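Local coordinates for protein acyl-ACP thioesterase (Bacteroides thetaiotaomicron, PDB 2ESS) that probably hydrolyses the thioester of fatty acyl chains carried on acyl carrier protein, releasing free fatty acids, at residues R64-D70 against I107-V113; R198-M204 against R242-E248. All blocks are in the same frame, centred on the assembly; numbering follows the deposited sequence.

Interaction 1 of 2, residues R64-D70 against I107-V113; sequences RLAIELD and IGYARSV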
ATOM      1  N   ARG A  64       1.253 -20.861  -2.176  1.00 33.16           N
ATOM      2  CA  ARG A  64       0.462 -20.603  -3.383  1.00 31.66           C
ATOM      3  C   ARG A  64      -0.751 -19.701  -3.065  1.00 34.02           C
ATOM      4  O   ARG A  64      -1.347 -19.786  -2.004  1.00 35.03           O
ATOM      5  CB  ARG A  64      -0.051 -21.888  -4.000  1.00 30.36           C
ATOM      6  CG  ARG A  64       0.955 -22.907  -4.408  1.00 32.66           C
ATOM      7  CD  ARG A  64       0.338 -23.964  -5.386  1.00 36.25           C
ATOM      8  NE  ARG A  64       1.328 -25.000  -5.746  1.00 33.84           N
ATOM      9  CZ  ARG A  64       2.323 -24.802  -6.602  1.00 40.14           C
ATOM     10  NH1 ARG A  64       2.464 -23.637  -7.243  1.00 33.70           N
ATOM     11  NH2 ARG A  64       3.183 -25.770  -6.830  1.00 42.10           N
ATOM     12  N   LEU A  65      -1.103 -18.854  -4.018  1.00 32.76           N
ATOM     13  CA  LEU A  65      -2.283 -17.979  -3.937  1.00 35.27           C
ATOM     14  C   LEU A  65      -2.947 -17.924  -5.308  1.00 37.06           C
ATOM     15  O   LEU A  65      -2.254 -17.642  -6.292  1.00 39.26           O
ATOM     16  CB  LEU A  65      -1.868 -16.583  -3.500  1.00 36.12           C
ATOM     17  CG  LEU A  65      -2.934 -15.508  -3.354  1.00 40.12           C
ATOM     18  CD1 LEU A  65      -4.037 -15.905  -2.300  1.00 37.05           C
ATOM     19  CD2 LEU A  65      -2.287 -14.195  -3.037  1.00 40.26           C
ATOM     20  N   ALA A  66      -4.258 -18.230  -5.396  1.00 35.10           N
ATOM     21  CA  ALA A  66      -5.027 -18.018  -6.648  1.00 34.04           C
ATOM     22  C   ALA A  66      -6.234 -17.169  -6.288  1.00 36.09           C
ATOM     23  O   ALA A  66      -6.907 -17.445  -5.300  1.00 33.91           O
ATOM     24  CB  ALA A  66      -5.475 -19.323  -7.307  1.00 35.63           C
ATOM     25  N   ILE A  67      -6.459 -16.146  -7.108  1.00 33.10           N
ATOM     26  CA  ILE A  67      -7.560 -15.179  -7.008  1.00 35.81           C
ATOM     27  C   ILE A  67      -8.340 -15.217  -8.326  1.00 33.92           C
ATOM     28  O   ILE A  67      -7.765 -15.164  -9.421  1.00 30.94           O
ATOM     29  CB  ILE A  67      -7.048 -13.743  -6.755  1.00 39.49           C
ATOM     30  CG1 ILE A  67      -6.169 -13.676  -5.502  1.00 39.33           C
ATOM     31  CG2 ILE A  67      -8.225 -12.702  -6.610  1.00 31.86           C
ATOM     32  CD1 ILE A  67      -5.359 -12.351  -5.373  1.00 38.22           C
ATOM     33  N   GLU A  68      -9.647 -15.380  -8.241  1.00 32.81           N
ATOM     34  CA  GLU A  68     -10.485 -15.360  -9.451  1.00 36.10           C
ATOM     35  C   GLU A  68     -11.662 -14.421  -9.221  1.00 36.70           C
ATOM     36  O   GLU A  68     -12.366 -14.543  -8.209  1.00 36.55           O
ATOM     37  CB  GLU A  68     -10.971 -16.764  -9.810  1.00 37.85           C
ATOM     38  CG  GLU A  68     -11.520 -16.899 -11.226  1.00 40.26           C
ATOM     39  CD  GLU A  68     -11.768 -18.359 -11.639  1.00 43.84           C
ATOM     40  OE1 GLU A  68     -12.738 -18.561 -12.398  1.00 51.29           O
ATOM     41  OE2 GLU A  68     -11.013 -19.283 -11.210  1.00 46.86           O
ATOM     42  N   LEU A  69     -11.850 -13.484 -10.153  1.00 35.28           N
ATOM     43  CA  LEU A  69     -12.781 -12.352  -9.976  1.00 36.79           C
ATOM     44  C   LEU A  69     -13.704 -12.177 -11.152  1.00 36.36           C
ATOM     45  O   LEU A  69     -13.267 -12.304 -12.283  1.00 33.65           O
ATOM     46  CB  LEU A  69     -12.001 -11.044  -9.799  1.00 39.63           C
ATOM     47  CG  LEU A  69     -11.024 -10.935  -8.624  1.00 43.54           C
ATOM     48  CD1 LEU A  69     -10.067  -9.802  -8.888  1.00 44.15           C
ATOM     49  CD2 LEU A  69     -11.764 -10.764  -7.309  1.00 44.63           C
ATOM     50  N   ASP A  70     -14.978 -11.875 -10.873  1.00 37.90           N
ATOM     51  CA  ASP A  70     -15.912 -11.356 -11.880  1.00 40.41           C
ATOM     52  C   ASP A  70     -15.773  -9.836 -12.014  1.00 39.19           C
ATOM     53  O   ASP A  70     -15.963  -9.271 -13.085  1.00 40.99           O
ATOM     54  CB  ASP A  70     -17.354 -11.636 -11.467  1.00 42.36           C
ATOM     55  CG  ASP A  70     -17.730 -13.104 -11.603  1.00 55.26           C
ATOM     56  OD1 ASP A  70     -17.064 -13.842 -12.377  1.00 57.11           O
ATOM     57  OD2 ASP A  70     -18.706 -13.516 -10.935  1.00 71.49           O
ATOM     58  N   ILE A 107     -18.311 -11.528  -5.667  1.00 33.85           N
ATOM     59  CA  ILE A 107     -17.659 -11.057  -6.895  1.00 35.65           C
ATOM     60  C   ILE A 107     -16.317 -11.752  -7.177  1.00 36.42           C
ATOM     61  O   ILE A 107     -15.740 -11.603  -8.264  1.00 36.99           O
ATOM     62  CB  ILE A 107     -17.459  -9.514  -6.925  1.00 31.54           C
ATOM     63  CG1 ILE A 107     -16.622  -9.016  -5.733  1.00 33.55           C
ATOM     64  CG2 ILE A 107     -18.840  -8.815  -7.091  1.00 33.57           C
ATOM     65  CD1 ILE A 107     -16.088  -7.600  -5.833  1.00 34.75           C
ATOM     66  N   GLY A 108     -15.830 -12.504  -6.214  1.00 39.07           N
ATOM     67  CA  GLY A 108     -14.627 -13.303  -6.440  1.00 37.56           C
ATOM     68  C   GLY A 108     -14.335 -14.287  -5.320  1.00 37.63           C
ATOM     69  O   GLY A 108     -14.987 -14.276  -4.256  1.00 33.97           O
ATOM     70  N   TYR A 109     -13.346 -15.147  -5.590  1.00 34.46           N
ATOM     71  CA  TYR A 109     -12.890 -16.144  -4.655  1.00 32.96           C
ATOM     72  C   TYR A 109     -11.378 -16.217  -4.688  1.00 32.40           C
ATOM     73  O   TYR A 109     -10.776 -15.831  -5.649  1.00 31.50           O
ATOM     74  CB  TYR A 109     -13.441 -17.518  -4.987  1.00 33.53           C
ATOM     75  CG  TYR A 109     -14.906 -17.609  -4.880  1.00 36.41           C
ATOM     76  CD1 TYR A 109     -15.516 -17.775  -3.651  1.00 37.47           C
ATOM     77  CD2 TYR A 109     -15.701 -17.483  -6.008  1.00 39.84           C
ATOM     78  CE1 TYR A 109     -16.915 -17.821  -3.551  1.00 44.00           C
ATOM     79  CE2 TYR A 109     -17.079 -17.522  -5.924  1.00 40.68           C
ATOM     80  CZ  TYR A 109     -17.672 -17.699  -4.699  1.00 41.98           C
ATOM     81  OH  TYR A 109     -19.030 -17.747  -4.652  1.00 43.01           O
ATOM     82  N   ALA A 110     -10.785 -16.721  -3.612  1.00 33.08           N
ATOM     83  CA  ALA A 110      -9.366 -16.992  -3.579  1.00 31.78           C
ATOM     84  C   ALA A 110      -9.087 -18.286  -2.813  1.00 32.95           C
ATOM     85  O   ALA A 110      -9.852 -18.677  -1.913  1.00 30.30           O
ATOM     86  CB  ALA A 110      -8.575 -15.799  -3.010  1.00 30.57           C
ATOM     87  N   ARG A 111      -7.996 -18.946  -3.226  1.00 32.43           N
ATOM     88  CA  ARG A 111      -7.469 -20.141  -2.573  1.00 34.97           C
ATOM     89  C   ARG A 111      -6.007 -19.873  -2.233  1.00 35.87           C
ATOM     90  O   ARG A 111      -5.278 -19.351  -3.068  1.00 33.47           O
ATOM     91  CB  ARG A 111      -7.554 -21.345  -3.490  1.00 32.94           C
ATOM     92  CG  ARG A 111      -8.959 -21.840  -3.739  1.00 34.73           C
ATOM     93  CD  ARG A 111      -8.959 -23.040  -4.682  1.00 38.78           C
ATOM     94  NE  ARG A 111     -10.280 -23.631  -4.619  1.00 41.61           N
ATOM     95  CZ  ARG A 111     -10.661 -24.582  -3.782  1.00 36.96           C
ATOM     96  NH1 ARG A 111      -9.818 -25.166  -2.935  1.00 43.02           N
ATOM     97  NH2 ARG A 111     -11.918 -24.963  -3.808  1.00 43.83           N
ATOM     98  N   SER A 112      -5.603 -20.225  -1.012  1.00 34.50           N
ATOM     99  CA  SER A 112      -4.217 -20.062  -0.541  1.00 33.61           C
ATOM    100  C   SER A 112      -3.754 -21.381   0.070  1.00 34.84           C
ATOM    101  O   SER A 112      -4.563 -22.158   0.609  1.00 35.35           O
ATOM    102  CB  SER A 112      -4.079 -18.907   0.452  1.00 35.40           C
ATOM    103  OG  SER A 112      -4.844 -19.075   1.648  1.00 34.05           O
ATOM    104  N   VAL A 113      -2.465 -21.666  -0.076  1.00 32.96           N
ATOM    105  CA  VAL A 113      -1.869 -22.930   0.395  1.00 31.60           C
ATOM    106  C   VAL A 113      -0.660 -22.518   1.227  1.00 31.09           C
ATOM    107  O   VAL A 113       0.173 -21.724   0.789  1.00 32.04           O
ATOM    108  CB  VAL A 113      -1.451 -23.875  -0.758  1.00 30.29           C
ATOM    109  CG1 VAL A 113      -0.733 -25.169  -0.206  1.00 32.23           C
ATOM    110  CG2 VAL A 113      -2.663 -24.184  -1.700  1.00 31.80           C
TER

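Interaction 2 of 2, residues R198-M204 against R242-E248; sequences RIRRFEM and RSKVIFE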
ATOM      1  N   ARG A 198      -9.589  -6.941 -18.285  1.00 34.53           N
ATOM      2  CA  ARG A 198      -9.319  -7.020 -16.857  1.00 36.49           C
ATOM      3  C   ARG A 198      -8.765  -8.390 -16.552  1.00 32.35           C
ATOM      4  O   ARG A 198      -9.023  -9.331 -17.290  1.00 30.41           O
ATOM      5  CB  ARG A 198     -10.591  -6.797 -16.056  1.00 36.55           C
ATOM      6  CG  ARG A 198     -11.714  -7.689 -16.432  1.00 47.02           C
ATOM      7  CD  ARG A 198     -12.955  -7.334 -15.656  1.00 58.18           C
ATOM      8  NE  ARG A 198     -12.764  -7.692 -14.266  1.00 57.33           N
ATOM      9  CZ  ARG A 198     -12.843  -8.934 -13.792  1.00 62.94           C
ATOM     10  NH1 ARG A 198     -13.143  -9.961 -14.587  1.00 53.68           N
ATOM     11  NH2 ARG A 198     -12.628  -9.134 -12.501  1.00 62.51           N
ATOM     12  N   ILE A 199      -8.064  -8.487 -15.420  1.00 32.82           N
ATOM     13  CA  ILE A 199      -7.525  -9.740 -14.962  1.00 34.50           C
ATOM     14  C   ILE A 199      -8.662 -10.522 -14.325  1.00 33.83           C
ATOM     15  O   ILE A 199      -9.229 -10.082 -13.336  1.00 34.73           O
ATOM     16  CB  ILE A 199      -6.413  -9.546 -13.920  1.00 32.33           C
ATOM     17  CG1 ILE A 199      -5.253  -8.767 -14.552  1.00 33.96           C
ATOM     18  CG2 ILE A 199      -5.903 -10.940 -13.428  1.00 32.82           C
ATOM     19  CD1 ILE A 199      -4.155  -8.363 -13.570  1.00 36.03           C
ATOM     20  N   ARG A 200      -8.966 -11.692 -14.868  1.00 30.18           N
ATOM     21  CA  ARG A 200      -9.974 -12.567 -14.279  1.00 33.89           C
ATOM     22  C   ARG A 200      -9.405 -13.634 -13.367  1.00 34.76           C
ATOM     23  O   ARG A 200     -10.073 -14.055 -12.424  1.00 36.26           O
ATOM     24  CB  ARG A 200     -10.885 -13.159 -15.337  1.00 37.00           C
ATOM     25  CG  ARG A 200     -10.476 -14.429 -16.012  1.00 50.48           C
ATOM     26  CD  ARG A 200     -11.744 -15.198 -16.448  1.00 66.67           C
ATOM     27  NE  ARG A 200     -12.491 -15.692 -15.276  1.00 74.37           N
ATOM     28  CZ  ARG A 200     -13.559 -15.117 -14.706  1.00 78.95           C
ATOM     29  NH1 ARG A 200     -14.106 -13.991 -15.178  1.00 79.01           N
ATOM     30  NH2 ARG A 200     -14.105 -15.693 -13.637  1.00 81.90           N
ATOM     31  N   ARG A 201      -8.178 -14.066 -13.638  1.00 33.78           N
ATOM     32  CA  ARG A 201      -7.508 -15.002 -12.733  1.00 32.68           C
ATOM     33  C   ARG A 201      -6.055 -14.649 -12.590  1.00 33.07           C
ATOM     34  O   ARG A 201      -5.396 -14.311 -13.565  1.00 34.26           O
ATOM     35  CB  ARG A 201      -7.656 -16.439 -13.210  1.00 35.30           C
ATOM     36  CG  ARG A 201      -7.063 -17.435 -12.175  1.00 34.34           C
ATOM     37  CD  ARG A 201      -7.584 -18.748 -12.339  1.00 38.31           C
ATOM     38  NE  ARG A 201      -6.821 -19.695 -11.526  1.00 42.19           N
ATOM     39  CZ  ARG A 201      -7.295 -20.424 -10.524  1.00 39.27           C
ATOM     40  NH1 ARG A 201      -8.571 -20.304 -10.114  1.00 36.41           N
ATOM     41  NH2 ARG A 201      -6.463 -21.284  -9.923  1.00 36.77           N
ATOM     42  N   PHE A 202      -5.563 -14.732 -11.356  1.00 31.12           N
ATOM     43  CA  PHE A 202      -4.215 -14.375 -11.015  1.00 31.98           C
ATOM     44  C   PHE A 202      -3.675 -15.378  -9.995  1.00 32.50           C
ATOM     45  O   PHE A 202      -4.300 -15.633  -8.954  1.00 33.37           O
ATOM     46  CB  PHE A 202      -4.170 -12.943 -10.481  1.00 36.40           C
ATOM     47  CG  PHE A 202      -2.795 -12.503 -10.077  1.00 35.77           C
ATOM     48  CD1 PHE A 202      -1.869 -12.126 -11.030  1.00 39.12           C
ATOM     49  CD2 PHE A 202      -2.428 -12.501  -8.739  1.00 39.37           C
ATOM     50  CE1 PHE A 202      -0.595 -11.762 -10.661  1.00 34.91           C
ATOM     51  CE2 PHE A 202      -1.192 -12.141  -8.377  1.00 41.00           C
ATOM     52  CZ  PHE A 202      -0.265 -11.759  -9.343  1.00 37.26           C
ATOM     53  N   GLU A 203      -2.526 -15.966 -10.301  1.00 32.95           N
ATOM     54  CA  GLU A 203      -1.901 -16.916  -9.395  1.00 34.89           C
ATOM     55  C   GLU A 203      -0.453 -16.562  -9.092  1.00 31.88           C
ATOM     56  O   GLU A 203       0.236 -16.041  -9.926  1.00 31.05           O
ATOM     57  CB  GLU A 203      -1.937 -18.311  -9.988  1.00 32.94           C
ATOM     58  CG  GLU A 203      -3.268 -18.782 -10.482  1.00 35.01           C
ATOM     59  CD  GLU A 203      -3.209 -20.142 -11.176  1.00 43.02           C
ATOM     60  OE1 GLU A 203      -2.174 -20.838 -11.092  1.00 48.09           O
ATOM     61  OE2 GLU A 203      -4.207 -20.490 -11.845  1.00 48.78           O
HETATM   62  N   MSE A 204      -0.041 -16.811  -7.869  1.00 28.78           N
HETATM   63  CA  MSE A 204       1.326 -16.619  -7.397  1.00 31.85           C
HETATM   64  C   MSE A 204       1.781 -17.943  -6.812  1.00 33.02           C
HETATM   65  O   MSE A 204       0.994 -18.645  -6.117  1.00 33.16           O
HETATM   66  CB  MSE A 204       1.367 -15.610  -6.271  1.00 34.14           C
HETATM   67  CG  MSE A 204       1.053 -14.203  -6.711  1.00 38.27           C
HETATM   68 SE   MSE A 204       2.511 -13.572  -7.958  0.75 39.87          SE
HETATM   69  CE  MSE A 204       4.225 -13.968  -7.002  1.00 38.67           C
ATOM     70  N   ARG A 242       6.764 -17.612  -9.317  1.00 32.29           N
ATOM     71  CA  ARG A 242       6.111 -17.784 -10.597  1.00 31.57           C
ATOM     72  C   ARG A 242       4.692 -17.272 -10.438  1.00 33.00           C
ATOM     73  O   ARG A 242       4.151 -17.212  -9.299  1.00 29.85           O
ATOM     74  CB  ARG A 242       6.126 -19.257 -11.058  1.00 31.13           C
ATOM     75  CG  ARG A 242       7.510 -19.732 -11.443  1.00 38.00           C
ATOM     76  CD  ARG A 242       7.566 -21.165 -11.986  1.00 36.96           C
ATOM     77  NE  ARG A 242       7.631 -22.030 -10.849  1.00 54.10           N
ATOM     78  CZ  ARG A 242       8.718 -22.634 -10.398  1.00 46.02           C
ATOM     79  NH1 ARG A 242       9.895 -22.553 -11.011  1.00 52.44           N
ATOM     80  NH2 ARG A 242       8.589 -23.352  -9.306  1.00 46.72           N
ATOM     81  N   SER A 243       4.106 -16.907 -11.580  1.00 29.52           N
ATOM     82  CA  SER A 243       2.798 -16.310 -11.634  1.00 32.24           C
ATOM     83  C   SER A 243       2.091 -16.687 -12.914  1.00 32.90           C
ATOM     84  O   SER A 243       2.713 -16.965 -13.946  1.00 31.91           O
ATOM     85  CB  SER A 243       2.915 -14.783 -11.496  1.00 34.03           C
ATOM     86  OG  SER A 243       1.659 -14.137 -11.601  1.00 37.90           O
ATOM     87  N   LYS A 244       0.771 -16.740 -12.812  1.00 32.03           N
ATOM     88  CA  LYS A 244      -0.090 -16.900 -13.953  1.00 33.32           C
ATOM     89  C   LYS A 244      -1.131 -15.772 -13.920  1.00 34.15           C
ATOM     90  O   LYS A 244      -1.722 -15.470 -12.880  1.00 33.03           O
ATOM     91  CB  LYS A 244      -0.722 -18.270 -13.922  1.00 37.37           C
ATOM     92  CG  LYS A 244      -1.521 -18.629 -15.139  1.00 41.54           C
ATOM     93  CD  LYS A 244      -2.215 -19.977 -14.966  1.00 52.24           C
ATOM     94  CE  LYS A 244      -1.221 -21.103 -14.822  1.00 54.79           C
ATOM     95  NZ  LYS A 244      -1.847 -22.426 -15.047  1.00 62.17           N
ATOM     96  N   VAL A 245      -1.302 -15.129 -15.065  1.00 34.49           N
ATOM     97  CA  VAL A 245      -2.196 -13.974 -15.216  1.00 33.37           C
ATOM     98  C   VAL A 245      -3.085 -14.284 -16.395  1.00 33.43           C
ATOM     99  O   VAL A 245      -2.598 -14.540 -17.516  1.00 33.91           O
ATOM    100  CB  VAL A 245      -1.428 -12.671 -15.461  1.00 34.67           C
ATOM    101  CG1 VAL A 245      -2.347 -11.488 -15.251  1.00 36.86           C
ATOM    102  CG2 VAL A 245      -0.230 -12.517 -14.547  1.00 37.68           C
ATOM    103  N   ILE A 246      -4.385 -14.341 -16.141  1.00 32.94           N
ATOM    104  CA  ILE A 246      -5.366 -14.524 -17.213  1.00 35.01           C
ATOM    105  C   ILE A 246      -6.238 -13.260 -17.318  1.00 34.42           C
ATOM    106  O   ILE A 246      -6.907 -12.864 -16.363  1.00 31.67           O
ATOM    107  CB  ILE A 246      -6.209 -15.810 -17.004  1.00 35.52           C
ATOM    108  CG1 ILE A 246      -5.261 -17.047 -16.982  1.00 39.11           C
ATOM    109  CG2 ILE A 246      -7.245 -15.961 -18.116  1.00 35.12           C
ATOM    110  CD1 ILE A 246      -5.924 -18.334 -16.659  1.00 37.05           C
ATOM    111  N   PHE A 247      -6.191 -12.629 -18.473  1.00 33.50           N
ATOM    112  CA  PHE A 247      -7.016 -11.468 -18.769  1.00 35.78           C
ATOM    113  C   PHE A 247      -8.274 -11.898 -19.495  1.00 38.60           C
ATOM    114  O   PHE A 247      -8.298 -12.958 -20.115  1.00 38.62           O
ATOM    115  CB  PHE A 247      -6.286 -10.489 -19.677  1.00 34.85           C
ATOM    116  CG  PHE A 247      -5.203  -9.724 -18.999  1.00 37.53           C
ATOM    117  CD1 PHE A 247      -3.937 -10.252 -18.865  1.00 33.38           C
ATOM    118  CD2 PHE A 247      -5.446  -8.438 -18.517  1.00 39.36           C
ATOM    119  CE1 PHE A 247      -2.932  -9.519 -18.253  1.00 39.98           C
ATOM    120  CE2 PHE A 247      -4.438  -7.701 -17.915  1.00 38.21           C
ATOM    121  CZ  PHE A 247      -3.187  -8.244 -17.767  1.00 38.31           C
ATOM    122  N   GLU A 248      -9.316 -11.072 -19.405  1.00 42.60           N
ATOM    123  CA  GLU A 248     -10.430 -11.135 -20.363  1.00 49.24           C
ATOM    124  C   GLU A 248     -11.065  -9.763 -20.680  1.00 50.37           C
ATOM    125  O   GLU A 248     -11.175  -8.874 -19.804  1.00 48.72           O
ATOM    126  CB  GLU A 248     -11.479 -12.119 -19.861  1.00 51.76           C
ATOM    127  CG  GLU A 248     -12.382 -11.601 -18.769  1.00 61.39           C
ATOM    128  CD  GLU A 248     -13.675 -12.383 -18.695  1.00 71.78           C
ATOM    129  OE1 GLU A 248     -13.683 -13.579 -19.084  1.00 76.46           O
ATOM    130  OE2 GLU A 248     -14.680 -11.788 -18.251  1.00 83.51           O
ATOM    131  OXT GLU A 248     -11.513  -9.504 -21.819  1.00 53.68           O
TER
HETATM  132  O   HOH W   1      -4.768 -21.693 -14.357  1.00 53.44           O

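Interaction 1 of 2, residues R64-D70 against I107-V113
Arg64 and Val113 face each other as a hydrogen-bonded antiparallel pair and, with Ile107 at the far end, bury the most surface in this contact. Two backbone bonds join the pair: Val113 N reaches Arg64 O at 2.9 Å, and the longer return bond runs from Arg64 N to Val113 O at 3.3 Å. Their side chains meet near the backbone, Arg64 CB lying 4.1 Å from Val113 CB. Because Arg64 CG stands anti to its own carbonyl carbon (chi1 -58°) and the chain beyond is extended, the guanidinium is carried away from Val113, whereas Val113 leans on Phe92 and Asp94 of strand 92-100. At the other end Ile107 works through its carbonyl: Asp70 N donates to Ile107 O at 2.7 Å, almost in line with the C=O bond (163° at the oxygen). Ile107 and Gly108 both face Val99, a classic beta bulge. Next to it, Leu69 CD2 lies 3.9 Å from Gly108 CA, over ground that a side chain on the glycine would contest. The strands run antiparallel at 173°, and from Arg64 to Leu69, paired with Val113 to Gly108, residues alternate between two faces. Leu65, Ile67, Leu69 and Ala110 share one, where Ile67 CG1 meets Ala110 CB at 4.1 Å and helix 28-45 covers both through Leu35, the hot-dog arrangement of a sheet wrapped on a helix. On the other, Glu68 pairs with Arg201, while Arg111 NE donates to Ile146 O and its NH1 salt-bridges Glu86. Seven backbone bonds therefore supply the polar cohesion between the segments, while Glu68 and Arg111 spend their charges on neighbouring parts of the fold.

Interaction 2 of 2, residues R198-M204 against R242-E248
Glu203 and Lys244 lie side by side on one face of an antiparallel ladder, pointing the same way. Glu203 is extended beyond CG, bringing OE2 within 3.7 Å of Lys244 CD; the lysine bends at chi3 (-64°), and a water bridges its NZ to OE2. The same OE2 is gripped side-on by Arg201, whose NE donates at 2.8 Å to Glu203 OE2 while NH2 adds a second bond, the oxygen lying in the guanidinium plane. An alanine in place of Glu203 would probably leave this guanidinium without its carboxylate on that side and the bridging water without an acceptor. Glu203 O is also doubly used, taking Lys244 N and, at 2.9 Å, the hydroxyl Ser243 OG. On the reverse face Phe202, with CG anti to the backbone N (chi1 179°), sets its ring edge 3.9 Å from Val245 CG2 through CD1. Ile199 lays CG1 over a face of the Phe247 ring, 4.0 Å from its centroid, a CH-pi contact. Between these positions a classic beta bulge lets Arg200 N and Arg201 N both donate to Ile246 O. Arg200, bent at chi3, passes its CD by Glu248 OE1 and makes a long salt bridge, NH1 to Glu248 OE2 at 3.8 Å. The two faces thus differ in chemistry: the oily one is covered by Leu186 and Ile182 of helix 178-186, and the other gathers charges of both signs, which would be expected to favour an ionised Glu203.

Following the chain from the N terminus, strand 58-69 is joined to 106-118 by interaction 1, closing a loop that carries the strands 78-88 and 92-100. The chain then passes on to strand 199-206, and interaction 2 pairs this with the C-terminal strand 238-247, closing a second loop that carries 215-224 and 227-234. The loops follow in series, neither nesting nor crossing, one in the N-terminal and the other in the C-terminal hot-dog half of the protein. They meet where strands 58-69 and 199-206 are neighbours: Leu65 O lies 2.8 Å from Met204 N, and Glu68 OE2 forms a 2.9 Å salt bridge with Arg201 NH1. Four adjacent strands thus unite both halves in one continuous antiparallel sheet.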